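Long-range contacts in adenylosuccinate lyase (Francisella tularensis subsp. tularensis SCHU S4, PDB 4EEI), which probably catalyses the release of fumarate from adenylosuccinate and from the succinyl-carboxamide intermediate of purine biosynthesis, giving AMP and AICAR, respectively: residues B[31-36]-B[196-201]; B[88-93]-B[187-192]; B[135-140]-B[342-347]. One frame throughout, in Å; residues are numbered along the deposited sequence. Where two conformers were deposited one is given.

Contact 1 of 3, residues B[31-36]-B[196-201]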
loop_
_atom_site.group_PDB
_atom_site.type_symbol
_atom_site.label_atom_id
_atom_site.label_comp_id
_atom_site.label_asym_id
_atom_site.label_seq_id
_atom_site.Cartn_x
_atom_site.Cartn_y
_atom_site.Cartn_z
ATOM N N LEU B 31 -27.075 25.220 -17.602
ATOM C CA LEU B 31 -28.053 25.657 -18.601
ATOM C C LEU B 31 -28.823 26.871 -18.095
ATOM O O LEU B 31 -29.070 27.815 -18.844
ATOM C CB LEU B 31 -29.016 24.519 -18.962
ATOM C CG LEU B 31 -30.078 24.793 -20.033
ATOM C CD1 LEU B 31 -29.451 25.114 -21.378
ATOM C CD2 LEU B 31 -31.034 23.602 -20.165
ATOM N N GLU B 32 -29.191 26.851 -16.817
ATOM C CA GLU B 32 -29.914 27.969 -16.214
ATOM C C GLU B 32 -29.019 29.206 -16.152
ATOM O O GLU B 32 -29.460 30.324 -16.419
ATOM C CB GLU B 32 -30.414 27.592 -14.810
ATOM C CG GLU B 32 -31.110 28.731 -14.064
ATOM C CD GLU B 32 -31.735 28.297 -12.744
ATOM O OE1 GLU B 32 -31.932 27.078 -12.530
ATOM O OE2 GLU B 32 -32.030 29.186 -11.917
ATOM N N ALA B 33 -27.751 29.001 -15.814
ATOM C CA ALA B 33 -26.784 30.096 -15.824
ATOM C C ALA B 33 -26.730 30.740 -17.208
ATOM O O ALA B 33 -26.728 31.968 -17.345
ATOM C CB ALA B 33 -25.406 29.583 -15.417
ATOM N N LEU B 34 -26.701 29.900 -18.236
ATOM C CA LEU B 34 -26.558 30.376 -19.601
ATOM C C LEU B 34 -27.796 31.111 -20.096
ATOM O O LEU B 34 -27.769 31.712 -21.161
ATOM C CB LEU B 34 -26.194 29.221 -20.531
ATOM C CG LEU B 34 -24.757 28.721 -20.373
ATOM C CD1 LEU B 34 -24.478 27.516 -21.263
ATOM C CD2 LEU B 34 -23.772 29.846 -20.676
ATOM N N GLU B 35 -28.872 31.068 -19.319
ATOM C CA GLU B 35 -30.071 31.828 -19.647
ATOM C C GLU B 35 -29.831 33.330 -19.519
ATOM O O GLU B 35 -30.588 34.136 -20.056
ATOM C CB GLU B 35 -31.242 31.398 -18.761
ATOM C CG GLU B 35 -31.941 30.135 -19.239
ATOM C CD GLU B 35 -33.098 29.733 -18.346
ATOM O OE1 GLU B 35 -33.598 30.592 -17.590
ATOM O OE2 GLU B 35 -33.509 28.555 -18.402
ATOM N N ASP B 36 -28.771 33.699 -18.807
ATOM C CA ASP B 36 -28.342 35.091 -18.740
ATOM C C ASP B 36 -27.630 35.510 -20.021
ATOM O O ASP B 36 -27.301 36.682 -20.203
ATOM C CB ASP B 36 -27.427 35.313 -17.536
ATOM C CG ASP B 36 -28.193 35.437 -16.235
ATOM O OD1 ASP B 36 -29.431 35.276 -16.254
ATOM O OD2 ASP B 36 -27.559 35.697 -15.194
ATOM N N LYS B 196 -19.596 30.424 -12.138
ATOM C CA LYS B 196 -19.902 30.852 -10.772
ATOM C C LYS B 196 -21.410 30.790 -10.467
ATOM O O LYS B 196 -21.823 30.351 -9.383
ATOM C CB LYS B 196 -19.373 32.279 -10.565
ATOM C CG LYS B 196 -19.404 32.762 -9.123
ATOM C CD LYS B 196 -18.551 31.862 -8.246
ATOM C CE LYS B 196 -18.494 32.372 -6.816
ATOM N NZ LYS B 196 -19.851 32.552 -6.225
ATOM N N LYS B 197 -22.232 31.233 -11.416
ATOM C CA LYS B 197 -23.685 31.181 -11.236
ATOM C C LYS B 197 -24.163 29.738 -11.104
ATOM O O LYS B 197 -24.966 29.407 -10.233
ATOM C CB LYS B 197 -24.399 31.868 -12.401
ATOM C CG LYS B 197 -24.227 33.378 -12.440
ATOM C CD LYS B 197 -24.862 33.972 -13.700
ATOM C CE LYS B 197 -24.586 35.465 -13.820
ATOM N NZ LYS B 197 -24.837 35.954 -15.209
ATOM N N ALA B 198 -23.656 28.877 -11.974
ATOM C CA ALA B 198 -24.029 27.470 -11.948
ATOM C C ALA B 198 -23.594 26.817 -10.637
ATOM O O ALA B 198 -24.334 26.025 -10.057
ATOM C CB ALA B 198 -23.414 26.746 -13.129
ATOM N N ALA B 199 -22.382 27.136 -10.182
ATOM C CA ALA B 199 -21.877 26.609 -8.911
ATOM C C ALA B 199 -22.731 27.074 -7.736
ATOM O O ALA B 199 -22.991 26.303 -6.801
ATOM C CB ALA B 199 -20.417 27.003 -8.709
ATOM N N ASP B 200 -23.173 28.331 -7.780
ATOM C CA ASP B 200 -24.037 28.867 -6.726
ATOM C C ASP B 200 -25.389 28.147 -6.678
ATOM O O ASP B 200 -25.962 27.942 -5.605
ATOM C CB ASP B 200 -24.263 30.371 -6.910
ATOM C CG ASP B 200 -23.052 31.204 -6.512
ATOM O OD1 ASP B 200 -22.133 30.666 -5.856
ATOM O OD2 ASP B 200 -23.032 32.408 -6.855
ATOM N N ILE B 201 -25.898 27.768 -7.845
ATOM C CA ILE B 201 -27.130 26.980 -7.904
ATOM C C ILE B 201 -26.922 25.617 -7.239
ATOM O O ILE B 201 -27.797 25.118 -6.527
ATOM C CB ILE B 201 -27.627 26.829 -9.361
ATOM C CG1 ILE B 201 -28.224 28.153 -9.852
ATOM C CG2 ILE B 201 -28.679 25.735 -9.470
ATOM C CD1 ILE B 201 -28.376 28.237 -11.354
#
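K197 reaches over to D36 and forms the salt bridge of this contact, with NZ 2.7 Å from D36 OD2. The ammonium meets OD2 at its anti lone pair, on the side away from OD1. The K197 chain is extended beyond CG, and this carries NZ across to the carboxylate. D36 OD1 has a second cationic partner in K41, so two lysines share the carboxylate, one at each oxygen. Next to this bridge the backbones come close at two alanines. A33 CA and A198 CA are 5.4 Å apart. A33 CB and A198 CB meet at 4.2 Å. A33 CB also lies 3.9 Å from K197 CB. The contact packs the C-terminal part of helix 16-33 and the residues after it on helix 192-202, away from the annotated sites. I201 supplies the other flank. Its CD1 sits 3.6 Å from E32 CD and touches the whole chain from CB to the carboxylate. The two side chains cross obliquely. E32 CG is anti to the backbone N (chi1 176°), and the rest of the chain runs straight on past the methyl. E32 OE1 also has a long, weak ion pair with R48. A198 rests in addition on I30 and F180.

Contact 2 of 3, residues B[88-93]-B[187-192]; sequences FHFGVT and YCILTT
I189 and L190 pack side by side against the loop at G91. I189 CB lies 3.7 Å from G91 CA. Its CG2 methyl goes on to F90 and meets CE1 of the ring at 3.5 Å. The two side chains cross at about a right angle. With chi1 at -176° the F90 ring points away from its own backbone N, out to this methyl. The two methyls of L190 reach different points of the same loop: CD2 approaches F90 O, while CD1 touches V92 CG1 at 3.7 Å. G91 has a positive phi (81°), and its CA lies close to L190 CD2 as well as to I189 CB. One water joins the backbones: it donates to G91 O at 2.9 Å and accepts from I189 N at 2.9 Å.

Further out, V92 CG2 sits over the centre of the H89 ring, 3.5 Å above its plane. H89 ND1 is hydrogen-bonded to E27. R37 binds I189 O, and T191 OG1 caps D194 N at the start of helix 192-202. H358 and K420 of the second subunit are hydrogen-bonded to G91 N and L190 O, which places the pair at a subunit interface. Both segments are loops leading into helices. Segment 88-93 ends at T93, the N-cap residue of helix 94-131 and a fumarate-binding residue of this fumarase/aspartase-type lyase.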
loop_
_atom_site.group_PDB
_atom_site.type_symbol
_atom_site.label_atom_id
_atom_site.label_comp_id
_atom_site.label_asym_id
_atom_site.label_seq_id
_atom_site.Cartn_x
_atom_site.Cartn_y
_atom_site.Cartn_z
ATOM N N PHE B 88 -28.790 22.188 -24.509
ATOM C CA PHE B 88 -28.429 21.166 -23.539
ATOM C C PHE B 88 -26.977 20.770 -23.786
ATOM O O PHE B 88 -26.578 20.520 -24.927
ATOM C CB PHE B 88 -29.352 19.951 -23.639
ATOM C CG PHE B 88 -29.299 19.053 -22.433
ATOM C CD1 PHE B 88 -29.973 19.398 -21.269
ATOM C CD2 PHE B 88 -28.561 17.874 -22.454
ATOM C CE1 PHE B 88 -29.928 18.578 -20.146
ATOM C CE2 PHE B 88 -28.510 17.046 -21.336
ATOM C CZ PHE B 88 -29.193 17.400 -20.179
ATOM N N HIS B 89 -26.188 20.757 -22.717
ATOM C CA HIS B 89 -24.770 20.413 -22.802
ATOM C C HIS B 89 -24.018 21.340 -23.762
ATOM O O HIS B 89 -23.340 20.891 -24.684
ATOM C CB HIS B 89 -24.606 18.950 -23.219
ATOM C CG HIS B 89 -23.263 18.377 -22.896
ATOM N ND1 HIS B 89 -22.969 17.814 -21.672
ATOM C CD2 HIS B 89 -22.134 18.279 -23.636
ATOM C CE1 HIS B 89 -21.715 17.393 -21.673
ATOM N NE2 HIS B 89 -21.187 17.665 -22.854
ATOM N N PHE B 90 -24.146 22.640 -23.538
ATOM C CA PHE B 90 -23.531 23.620 -24.409
ATOM C C PHE B 90 -22.289 24.181 -23.728
ATOM O O PHE B 90 -22.349 24.582 -22.565
ATOM C CB PHE B 90 -24.544 24.730 -24.699
ATOM C CG PHE B 90 -24.063 25.766 -25.664
ATOM C CD1 PHE B 90 -23.470 26.931 -25.205
ATOM C CD2 PHE B 90 -24.236 25.596 -27.028
ATOM C CE1 PHE B 90 -23.044 27.902 -26.087
ATOM C CE2 PHE B 90 -23.805 26.565 -27.923
ATOM C CZ PHE B 90 -23.205 27.721 -27.450
ATOM N N GLY B 91 -21.162 24.176 -24.433
ATOM C CA GLY B 91 -19.943 24.791 -23.927
ATOM C C GLY B 91 -19.144 23.946 -22.942
ATOM O O GLY B 91 -17.920 24.086 -22.849
ATOM N N VAL B 92 -19.826 23.076 -22.207
ATOM C CA VAL B 92 -19.153 22.215 -21.233
ATOM C C VAL B 92 -18.402 21.078 -21.907
ATOM O O VAL B 92 -18.701 20.718 -23.047
ATOM C CB VAL B 92 -20.149 21.591 -20.241
ATOM C CG1 VAL B 92 -20.659 22.631 -19.265
ATOM C CG2 VAL B 92 -21.315 20.935 -20.984
ATOM N N THR B 93 -17.422 20.521 -21.201
ATOM C CA THR B 93 -16.820 19.253 -21.593
ATOM C C THR B 93 -17.524 18.160 -20.775
ATOM O O THR B 93 -18.119 18.466 -19.732
ATOM C CB THR B 93 -15.288 19.273 -21.339
ATOM O OG1 THR B 93 -14.671 18.148 -21.973
ATOM C CG2 THR B 93 -14.990 19.246 -19.850
ATOM N N TYR B 187 -12.124 27.790 -20.802
ATOM C CA TYR B 187 -13.254 28.694 -21.029
ATOM C C TYR B 187 -13.339 29.200 -22.464
ATOM O O TYR B 187 -13.345 30.402 -22.694
ATOM C CB TYR B 187 -13.180 29.883 -20.062
ATOM C CG TYR B 187 -13.145 29.452 -18.608
ATOM C CD1 TYR B 187 -14.318 29.310 -17.877
ATOM C CD2 TYR B 187 -11.940 29.166 -17.981
ATOM C CE1 TYR B 187 -14.292 28.914 -16.554
ATOM C CE2 TYR B 187 -11.899 28.761 -16.658
ATOM C CZ TYR B 187 -13.079 28.636 -15.951
ATOM O OH TYR B 187 -13.053 28.240 -14.636
ATOM N N CYS B 188 -13.407 28.292 -23.432
ATOM C CA CYS B 188 -13.566 28.719 -24.824
ATOM C C CYS B 188 -14.950 29.327 -25.038
ATOM O O CYS B 188 -15.099 30.393 -25.634
ATOM C CB CYS B 188 -13.414 27.536 -25.779
ATOM S SG CYS B 188 -13.754 28.024 -27.508
ATOM N N ILE B 189 -15.964 28.622 -24.554
ATOM C CA ILE B 189 -17.346 29.031 -24.758
ATOM C C ILE B 189 -17.935 29.640 -23.481
ATOM O O ILE B 189 -18.584 30.688 -23.511
ATOM C CB ILE B 189 -18.205 27.829 -25.183
ATOM C CG1 ILE B 189 -17.595 27.137 -26.403
ATOM C CG2 ILE B 189 -19.630 28.269 -25.465
ATOM C CD1 ILE B 189 -17.409 28.055 -27.586
ATOM N N LEU B 190 -17.707 28.969 -22.363
ATOM C CA LEU B 190 -18.232 29.413 -21.079
ATOM C C LEU B 190 -17.393 30.557 -20.519
ATOM O O LEU B 190 -16.291 30.813 -20.999
ATOM C CB LEU B 190 -18.236 28.245 -20.095
ATOM C CG LEU B 190 -18.938 26.988 -20.604
ATOM C CD1 LEU B 190 -18.802 25.834 -19.599
ATOM C CD2 LEU B 190 -20.393 27.288 -20.890
ATOM N N THR B 191 -17.925 31.252 -19.515
ATOM C CA THR B 191 -17.198 32.329 -18.846
ATOM C C THR B 191 -17.109 31.969 -17.375
ATOM O O THR B 191 -17.881 31.134 -16.901
ATOM C CB THR B 191 -17.933 33.677 -18.953
ATOM O OG1 THR B 191 -19.178 33.599 -18.250
ATOM C CG2 THR B 191 -18.177 34.075 -20.418
ATOM N N THR B 192 -16.194 32.598 -16.638
ATOM C CA THR B 192 -16.120 32.327 -15.197
ATOM C C THR B 192 -17.390 32.790 -14.477
ATOM O O THR B 192 -17.751 32.256 -13.430
ATOM C CB THR B 192 -14.877 32.945 -14.538
ATOM O OG1 THR B 192 -14.782 34.327 -14.899
ATOM C CG2 THR B 192 -13.614 32.198 -14.977
HETATM O O HOH W 1 -16.137 26.392 -22.694
#

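Contact 3 of 3, residues B[135-140]-B[342-347]; sequences ITMGRS and EDRVRS. With EDO (1,2-ethanediol), chain Z.
I135 N donates a nearly straight hydrogen bond to E342 OE2 (3.1 Å, 165°) at the start of strand 135-140. The carboxylate oxygen uses its anti lone pair, away from OE1. OE1 is held by R338, so both oxygens of E342 have a partner. I135 O is buried here without a polar partner in the model.

Strand 135-140 pairs antiparallel with strand 143-149 in a two-stranded sheet, and the C-terminal part of helix 338-346 packs on it. The axes of strand 135-140 and helix segment 342-346 come within 6.6 Å, at 65°. V345 CG2 presses on the strand backbone, 3.4 Å from T136 C. M137 folds back on itself, so CG and SD both rest on V345, with M137 CG 4.0 Å from V345 CG2.

Further along the strand, R139 NH2 lies 3.4 Å from R344 CD. The side chains cross at about a right angle, and the guanidinium planes are turned 59° apart. E250 OE2 forms salt bridges with both arginines, with R139 through NH2 and with R344 through NH1. This shared anion probably offsets the two like charges. R139 NE also pairs with D247 of the third subunit. A bend at chi3 turns the R344 guanidinium out of the line of its chain. A 1,2-ethanediol, probably from the crystallisation liquor, places O2 at the guanidinium edge, 2.9 Å from R344 NH2, with a weak bond to NE.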
loop_
_atom_site.group_PDB
_atom_site.type_symbol
_atom_site.label_atom_id
_atom_site.label_comp_id
_atom_site.label_asym_id
_atom_site.label_seq_id
_atom_site.Cartn_x
_atom_site.Cartn_y
_atom_site.Cartn_z
ATOM N N ILE B 135 -12.078 -0.396 37.897
ATOM C CA ILE B 135 -10.617 -0.461 37.866
ATOM C C ILE B 135 -10.160 -1.734 37.144
ATOM O O ILE B 135 -10.687 -2.826 37.390
ATOM C CB ILE B 135 -9.998 -0.324 39.282
ATOM C CG1 ILE B 135 -8.477 -0.191 39.205
ATOM C CG2 ILE B 135 -10.400 -1.477 40.179
ATOM C CD1 ILE B 135 -7.875 0.420 40.469
ATOM N N THR B 136 -9.209 -1.578 36.223
ATOM C CA THR B 136 -8.723 -2.700 35.420
ATOM C C THR B 136 -7.200 -2.680 35.398
ATOM O O THR B 136 -6.587 -1.676 35.771
ATOM C CB THR B 136 -9.253 -2.622 33.980
ATOM O OG1 THR B 136 -8.915 -3.818 33.266
ATOM C CG2 THR B 136 -8.652 -1.417 33.256
ATOM N N MET B 137 -6.587 -3.785 34.983
ATOM C CA MET B 137 -5.138 -3.808 34.803
ATOM C C MET B 137 -4.754 -3.244 33.440
ATOM O O MET B 137 -5.167 -3.773 32.394
ATOM C CB MET B 137 -4.579 -5.229 34.932
ATOM C CG MET B 137 -4.574 -5.788 36.341
ATOM S SD MET B 137 -3.725 -4.687 37.492
ATOM C CE MET B 137 -2.138 -4.534 36.671
ATOM N N GLY B 138 -3.973 -2.166 33.447
ATOM C CA GLY B 138 -3.343 -1.676 32.231
ATOM C C GLY B 138 -2.271 -2.665 31.807
ATOM O O GLY B 138 -1.692 -3.359 32.654
ATOM N N ARG B 139 -2.015 -2.747 30.502
ATOM C CA ARG B 139 -1.088 -3.735 29.969
ATOM C C ARG B 139 -0.174 -3.119 28.924
ATOM O O ARG B 139 -0.633 -2.450 27.990
ATOM C CB ARG B 139 -1.855 -4.898 29.320
ATOM C CG ARG B 139 -2.568 -5.856 30.301
ATOM C CD ARG B 139 -3.340 -6.916 29.509
ATOM N NE ARG B 139 -4.254 -7.732 30.324
ATOM C CZ ARG B 139 -5.489 -7.360 30.661
ATOM N NH1 ARG B 139 -5.960 -6.174 30.289
ATOM N NH2 ARG B 139 -6.256 -8.171 31.378
ATOM N N SER B 140 1.127 -3.332 29.081
ATOM C CA SER B 140 2.090 -2.914 28.068
ATOM C C SER B 140 2.876 -4.139 27.633
ATOM O O SER B 140 3.323 -4.926 28.469
ATOM C CB SER B 140 3.022 -1.842 28.615
ATOM O OG SER B 140 3.627 -2.273 29.813
ATOM N N GLU B 342 -12.246 -6.473 37.842
ATOM C CA GLU B 342 -11.713 -5.946 39.090
ATOM C C GLU B 342 -11.034 -7.020 39.947
ATOM O O GLU B 342 -10.117 -6.725 40.715
ATOM C CB GLU B 342 -12.818 -5.213 39.860
ATOM C CG GLU B 342 -13.415 -4.054 39.051
ATOM C CD GLU B 342 -14.276 -3.103 39.880
ATOM O OE1 GLU B 342 -15.152 -3.571 40.639
ATOM O OE2 GLU B 342 -14.077 -1.877 39.757
ATOM N N ASP B 343 -11.478 -8.264 39.814
ATOM C CA ASP B 343 -10.833 -9.361 40.535
ATOM C C ASP B 343 -9.404 -9.581 40.028
ATOM O O ASP B 343 -8.519 -9.993 40.781
ATOM C CB ASP B 343 -11.643 -10.649 40.410
ATOM C CG ASP B 343 -12.823 -10.699 41.370
ATOM O OD1 ASP B 343 -12.882 -9.871 42.307
ATOM O OD2 ASP B 343 -13.690 -11.579 41.185
ATOM N N ARG B 344 -9.185 -9.302 38.750
ATOM C CA ARG B 344 -7.859 -9.426 38.165
ATOM C C ARG B 344 -6.909 -8.383 38.764
ATOM O O ARG B 344 -5.733 -8.665 38.997
ATOM C CB ARG B 344 -7.947 -9.316 36.635
ATOM C CG ARG B 344 -6.619 -9.342 35.908
ATOM C CD ARG B 344 -6.809 -9.621 34.413
ATOM N NE ARG B 344 -7.058 -11.041 34.159
ATOM C CZ ARG B 344 -8.106 -11.520 33.495
ATOM N NH1 ARG B 344 -9.020 -10.696 32.998
ATOM N NH2 ARG B 344 -8.236 -12.829 33.323
ATOM N N VAL B 345 -7.426 -7.186 39.038
ATOM C CA VAL B 345 -6.656 -6.176 39.760
ATOM C C VAL B 345 -6.329 -6.673 41.163
ATOM O O VAL B 345 -5.212 -6.514 41.638
ATOM C CB VAL B 345 -7.411 -4.835 39.834
ATOM C CG1 VAL B 345 -6.656 -3.836 40.697
ATOM C CG2 VAL B 345 -7.605 -4.266 38.431
ATOM N N ARG B 346 -7.308 -7.289 41.819
ATOM C CA ARG B 346 -7.095 -7.830 43.154
ATOM C C ARG B 346 -6.053 -8.940 43.165
ATOM O O ARG B 346 -5.306 -9.092 44.129
ATOM C CB ARG B 346 -8.404 -8.381 43.718
ATOM C CG ARG B 346 -9.447 -7.342 44.054
ATOM C CD ARG B 346 -10.641 -8.012 44.704
ATOM N NE ARG B 346 -11.535 -7.058 45.346
ATOM C CZ ARG B 346 -12.627 -6.556 44.779
ATOM N NH1 ARG B 346 -13.382 -5.694 45.448
ATOM N NH2 ARG B 346 -12.968 -6.921 43.549
ATOM N N SER B 347 -6.017 -9.724 42.094
ATOM C CA SER B 347 -5.130 -10.883 42.026
ATOM C C SER B 347 -3.667 -10.497 41.779
ATOM O O SER B 347 -2.777 -11.345 41.869
ATOM C CB SER B 347 -5.607 -11.857 40.942
ATOM O OG SER B 347 -5.342 -11.342 39.646
HETATM C C1 EDO Z . -6.078 -12.967 36.559
HETATM O O1 EDO Z . -6.629 -14.280 36.761
HETATM C C2 EDO Z . -4.966 -12.996 35.512
HETATM O O2 EDO Z . -5.502 -13.391 34.238
#

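How the contacts relate
From the N terminus, the first segment is 31-36, at the end of helix 16-33. Contact 1 closes a long loop from there to helix 192-202. Contact 2 lies within that loop, joining the segment before helix 94-131 to the one before helix 192-202. The two touch: L34 CD1 packs 3.9 Å from F90 O. Strand 135-140 also falls inside both loops, but its partner, helix 338-346, comes much later, so contact 3 crosses both. Contacts 1 and 2 tie together one end of the elongated chain. Contact 3 is on the opposite side of its centre, about 64 Å from contact 1 between centres. Contacts 2 and 3 both touch the second subunit.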